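Local coordinates for protein tail component (Lactobacillus phage J-1, PDB 5LY8) that probably recognises the saccharide receptor on the host cell surface, as the second carbohydrate-binding module of the evolved distal tail protein of the phage, at residues T36-Y40 and Y41-N45; L158-Y162 and Y163-N167. All coordinates share one frame; numbering follows the deposited sequence.

Contact 1 (T36-Y40 and Y41-N45)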
loop_
_atom_site.group_PDB
_atom_site.type_symbol
_atom_site.label_atom_id
_atom_site.label_comp_id
_atom_site.label_asym_id
_atom_site.label_seq_id
_atom_site.Cartn_x
_atom_site.Cartn_y
_atom_site.Cartn_z
ATOM N N THR A 36 4.308 7.304 5.947
ATOM C CA THR A 36 5.133 6.313 5.233
ATOM C C THR A 36 5.746 5.339 6.216
ATOM O O THR A 36 5.864 5.661 7.394
ATOM C CB THR A 36 6.250 6.975 4.419
ATOM O OG1 THR A 36 7.191 7.602 5.313
ATOM C CG2 THR A 36 5.712 7.971 3.433
ATOM N N ALA A 37 6.108 4.135 5.756
ATOM C CA ALA A 37 6.615 3.085 6.620
ATOM C C ALA A 37 8.097 2.782 6.439
ATOM O O ALA A 37 8.754 2.376 7.402
ATOM C CB ALA A 37 5.799 1.810 6.412
ATOM N N PHE A 38 8.651 2.965 5.225
ATOM C CA PHE A 38 10.038 2.576 4.959
ATOM C C PHE A 38 10.955 3.122 6.064
ATOM O O PHE A 38 10.994 4.336 6.298
ATOM C CB PHE A 38 10.491 3.085 3.597
ATOM C CG PHE A 38 11.920 2.694 3.320
ATOM C CD1 PHE A 38 12.264 1.365 3.095
ATOM C CD2 PHE A 38 12.925 3.644 3.329
ATOM C CE1 PHE A 38 13.586 1.006 2.852
ATOM C CE2 PHE A 38 14.254 3.271 3.101
ATOM C CZ PHE A 38 14.572 1.958 2.864
ATOM N N PRO A 39 11.712 2.241 6.745
ATOM C CA PRO A 39 12.524 2.692 7.897
ATOM C C PRO A 39 13.867 3.226 7.426
ATOM O O PRO A 39 14.923 2.580 7.569
ATOM C CB PRO A 39 12.672 1.420 8.739
ATOM C CG PRO A 39 12.631 0.301 7.731
ATOM C CD PRO A 39 11.708 0.765 6.620
ATOM N N TYR A 40 13.821 4.440 6.854
ATOM C CA TYR A 40 15.021 5.058 6.288
ATOM C C TYR A 40 16.174 5.113 7.266
ATOM O O TYR A 40 17.328 4.971 6.869
ATOM C CB TYR A 40 14.704 6.490 5.792
ATOM C CG TYR A 40 14.092 7.409 6.833
ATOM C CD1 TYR A 40 12.715 7.462 7.012
ATOM C CD2 TYR A 40 14.892 8.212 7.648
ATOM C CE1 TYR A 40 12.142 8.307 7.959
ATOM C CE2 TYR A 40 14.325 9.036 8.626
ATOM C CZ TYR A 40 12.948 9.085 8.757
ATOM O OH TYR A 40 12.358 9.911 9.692
ATOM N N TYR A 41 15.850 5.309 8.545
ATOM C CA TYR A 41 16.797 5.457 9.652
ATOM C C TYR A 41 17.580 4.170 9.933
ATOM O O TYR A 41 18.537 4.202 10.702
ATOM C CB TYR A 41 16.082 5.978 10.920
ATOM C CG TYR A 41 14.756 5.318 11.145
ATOM C CD1 TYR A 41 13.600 5.837 10.581
ATOM C CD2 TYR A 41 14.660 4.106 11.841
ATOM C CE1 TYR A 41 12.382 5.165 10.686
ATOM C CE2 TYR A 41 13.450 3.435 11.944
ATOM C CZ TYR A 41 12.320 3.966 11.367
ATOM O OH TYR A 41 11.127 3.281 11.471
ATOM N N GLU A 42 17.102 3.028 9.426
ATOM C CA GLU A 42 17.822 1.758 9.531
ATOM C C GLU A 42 18.629 1.455 8.280
ATOM O O GLU A 42 19.427 0.533 8.309
ATOM C CB GLU A 42 16.841 0.613 9.794
ATOM C CG GLU A 42 16.171 0.742 11.156
ATOM C CD GLU A 42 15.058 -0.228 11.451
ATOM O OE1 GLU A 42 14.722 -1.061 10.579
ATOM O OE2 GLU A 42 14.530 -0.163 12.589
ATOM N N HIS A 43 18.375 2.175 7.184
ATOM C CA HIS A 43 18.988 1.873 5.893
ATOM C C HIS A 43 20.052 2.877 5.468
ATOM O O HIS A 43 20.520 2.833 4.319
ATOM C CB HIS A 43 17.905 1.763 4.806
ATOM C CG HIS A 43 17.037 0.542 4.907
ATOM N ND1 HIS A 43 17.081 -0.481 3.950
ATOM C CD2 HIS A 43 16.083 0.229 5.808
ATOM C CE1 HIS A 43 16.141 -1.342 4.290
ATOM N NE2 HIS A 43 15.548 -1.000 5.427
ATOM N N GLY A 44 20.450 3.773 6.372
ATOM C CA GLY A 44 21.430 4.799 6.045
ATOM C C GLY A 44 20.899 5.904 5.154
ATOM O O GLY A 44 21.674 6.651 4.553
ATOM N N ASN A 45 19.572 6.025 5.065
ATOM C CA ASN A 45 18.943 7.033 4.219
ATOM C C ASN A 45 18.422 8.193 5.043
ATOM O O ASN A 45 18.178 8.078 6.249
ATOM C CB ASN A 45 17.782 6.407 3.428
ATOM C CG ASN A 45 18.244 5.335 2.455
ATOM O OD1 ASN A 45 19.249 5.478 1.704
ATOM N ND2 ASN A 45 17.541 4.251 2.419
HETATM O O HOH W 1 9.329 3.929 9.746
#
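Two overlapping type I beta turns in the surface loop between strands 30-31 and 49-50 of this concanavalin-like β-sandwich bring P39 and Y40 against Y41, E42, H43 and N45. The carbonyls of P39 and Y40 hold them closed. P39, at the centre of an inverse gamma turn, accepts E42 N on its O at 2.9 Å. Y40 O takes two donors, H43 N at 3.0 Å and N45 N at 3.1 Å, which arrive from opposite faces of its plane, so that one oxygen is gripped from two sides. Aromatic side chains dress the turn. Y41 meets Y40 edge-to-face, the ring planes 79° apart, with Y41 CD1 over the centre of the Y40 ring. Y41 carries CG between the backbone N and carbonyl carbon, and this chi1 of 42° places its ring back over P39, whose CA sits above its face and whose CB lies 3.7 Å from Y41 CZ. F38, buried against W73 and R111, puts CZ over the centre of the exposed H43 ring, 3.5 Å from H43 CG; the two planes are inclined at 46°. E113 receives the backbone N-H groups of A37 and F38, tying the loop to strand 110-118. A water links the two segments, 2.6 Å from Y41 OH and 2.9 Å from A37 O, to which it donates.

Contact 2 (L158-Y162 and Y163-N167)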
loop_
_atom_site.group_PDB
_atom_site.type_symbol
_atom_site.label_atom_id
_atom_site.label_comp_id
_atom_site.label_asym_id
_atom_site.label_seq_id
_atom_site.Cartn_x
_atom_site.Cartn_y
_atom_site.Cartn_z
ATOM N N LEU A 158 9.865 -12.381 -4.920
ATOM C CA LEU A 158 8.907 -12.898 -5.886
ATOM C C LEU A 158 9.613 -13.460 -7.113
ATOM O O LEU A 158 10.271 -12.698 -7.830
ATOM C CB LEU A 158 7.967 -11.786 -6.340
ATOM C CG LEU A 158 7.149 -11.135 -5.255
ATOM C CD1 LEU A 158 6.279 -10.053 -5.856
ATOM C CD2 LEU A 158 6.294 -12.165 -4.508
ATOM N N PRO A 159 9.469 -14.765 -7.421
ATOM C CA PRO A 159 10.161 -15.291 -8.609
ATOM C C PRO A 159 9.648 -14.601 -9.876
ATOM O O PRO A 159 8.447 -14.637 -10.156
ATOM C CB PRO A 159 9.852 -16.792 -8.574
ATOM C CG PRO A 159 8.634 -16.920 -7.701
ATOM C CD PRO A 159 8.741 -15.817 -6.686
ATOM N N ARG A 160 10.533 -13.962 -10.620
ATOM C CA ARG A 160 10.125 -13.187 -11.793
ATOM C C ARG A 160 9.455 -13.945 -12.919
ATOM O O ARG A 160 8.764 -13.383 -13.691
ATOM C CB ARG A 160 11.272 -12.329 -12.305
ATOM C CG ARG A 160 11.474 -11.082 -11.456
ATOM C CD ARG A 160 10.466 -9.988 -11.805
ATOM N NE ARG A 160 10.787 -9.254 -13.008
ATOM C CZ ARG A 160 9.884 -8.603 -13.736
ATOM N NH1 ARG A 160 8.595 -8.670 -13.424
ATOM N NH2 ARG A 160 10.248 -7.902 -14.767
ATOM N N ASN A 161 9.663 -15.250 -12.984
ATOM C CA ASN A 161 9.013 -16.048 -14.004
ATOM C C ASN A 161 7.535 -16.178 -13.757
ATOM O O ASN A 161 6.787 -16.364 -14.681
ATOM C CB ASN A 161 9.640 -17.451 -14.041
ATOM C CG ASN A 161 9.037 -18.337 -15.089
ATOM O OD1 ASN A 161 9.007 -17.983 -16.239
ATOM N ND2 ASN A 161 8.518 -19.477 -14.671
ATOM N N TYR A 162 7.152 -16.147 -12.496
ATOM C CA TYR A 162 5.789 -16.284 -12.051
ATOM C C TYR A 162 5.161 -14.875 -11.885
ATOM O O TYR A 162 4.097 -14.637 -12.337
ATOM C CB TYR A 162 5.745 -17.074 -10.739
ATOM C CG TYR A 162 4.386 -17.372 -10.125
ATOM C CD1 TYR A 162 3.746 -18.567 -10.369
ATOM C CD2 TYR A 162 3.742 -16.470 -9.328
ATOM C CE1 TYR A 162 2.500 -18.848 -9.839
ATOM C CE2 TYR A 162 2.511 -16.763 -8.790
ATOM C CZ TYR A 162 1.890 -17.952 -9.047
ATOM O OH TYR A 162 0.678 -18.221 -8.480
ATOM N N TYR A 163 5.893 -13.994 -11.231
ATOM C CA TYR A 163 5.433 -12.633 -10.958
ATOM C C TYR A 163 5.926 -11.708 -12.028
ATOM O O TYR A 163 6.903 -10.975 -11.854
ATOM C CB TYR A 163 5.878 -12.187 -9.569
ATOM C CG TYR A 163 5.164 -12.954 -8.493
ATOM C CD1 TYR A 163 3.908 -12.551 -8.040
ATOM C CD2 TYR A 163 5.742 -14.073 -7.907
ATOM C CE1 TYR A 163 3.246 -13.244 -7.035
ATOM C CE2 TYR A 163 5.096 -14.766 -6.879
ATOM C CZ TYR A 163 3.845 -14.345 -6.450
ATOM O OH TYR A 163 3.181 -15.040 -5.468
ATOM N N ARG A 164 5.266 -11.788 -13.180
ATOM C CA ARG A 164 5.646 -11.039 -14.368
ATOM C C ARG A 164 5.114 -9.619 -14.299
ATOM O O ARG A 164 4.206 -9.316 -13.514
ATOM C CB ARG A 164 5.070 -11.719 -15.636
ATOM C CG ARG A 164 5.669 -13.104 -15.942
ATOM C CD ARG A 164 4.849 -13.842 -16.999
ATOM N NE ARG A 164 5.639 -14.820 -17.754
ATOM C CZ ARG A 164 5.137 -15.893 -18.365
ATOM N NH1 ARG A 164 3.838 -16.160 -18.297
ATOM N NH2 ARG A 164 5.934 -16.719 -19.030
ATOM N N ASP A 165 5.629 -8.741 -15.147
ATOM C CA ASP A 165 5.062 -7.399 -15.257
ATOM C C ASP A 165 3.551 -7.521 -15.546
ATOM O O ASP A 165 3.131 -8.402 -16.309
ATOM C CB ASP A 165 5.686 -6.694 -16.458
ATOM C CG ASP A 165 7.154 -6.332 -16.359
ATOM O OD1 ASP A 165 7.741 -6.481 -15.255
ATOM O OD2 ASP A 165 7.690 -5.802 -17.354
ATOM N N GLY A 166 2.745 -6.658 -14.938
ATOM C CA GLY A 166 1.326 -6.703 -15.252
ATOM C C GLY A 166 0.431 -6.215 -14.150
ATOM O O GLY A 166 0.831 -5.404 -13.320
ATOM N N ASN A 167 -0.801 -6.693 -14.163
ATOM C CA ASN A 167 -1.865 -6.235 -13.294
ATOM C C ASN A 167 -1.993 -7.028 -12.010
ATOM O O ASN A 167 -2.057 -8.261 -12.028
ATOM C CB ASN A 167 -3.199 -6.319 -14.079
ATOM C CG ASN A 167 -3.195 -5.438 -15.318
ATOM O OD1 ASN A 167 -3.065 -4.209 -15.219
ATOM N ND2 ASN A 167 -3.321 -6.062 -16.510
#
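Apolar and aromatic contacts centre on Y163, whose ring is sandwiched in the turn linking strand 151-158 to strand 166-175. L158 CD2 makes a CH-pi contact with one face, 3.8 Å from the centroid and nearly on the ring normal. Y162 CG, trans to the backbone N (chi1 -178°), brings its ring's edge onto the opposite face, CD2 only 3.3 Å from Y163 CE2.

Backbone bonding closes the turn: Y163 N donates to P159 O (2.8 Å), which also accepts Y162 N, and a weak bond from R164 N to Y162 O spans the inverse gamma turn centred on Y163.

Among the charged groups, the R160 chain, bent at chi2 and chi3, returns its guanidinium to D165, where NH1 (3.0 Å) and NH2 (2.9 Å) both grip OD1 from the same face of the carboxylate. R160 NH1 also donates to a lone pair of Y163 O at 3.3 Å. D136 pairs with R160 NE, W138 offers a cation-pi contact, and T104 N donates to D165 OD1. The R160 side chain lies about 8 Å from a bound magnesium ion. With carboxylates at both NE and the terminal nitrogens, R160 is probably kept charged and its guanidinium rotation is fixed.

Both contacts are local turns within the same carbohydrate-binding domain, their centres 26 Å apart and nearest atoms about 16 Å apart. Contact 1 is a surface feature: it folds a long irregular loop upon itself, with one buried residue, F38, reaching inward. Contact 2 is partly buried and joins strands of different sheets, 151-158 in the mixed sheet and 166-175 in the six-stranded antiparallel sheet, with L158 and Y163 as its buried pair. Carbonyls accepting several backbone N-H groups and adjacent tyrosines meeting edge-to-face recur in both. Contact 1 adds a water bridge, whereas contact 2 adds a salt bridge and lies nearer a magnesium site.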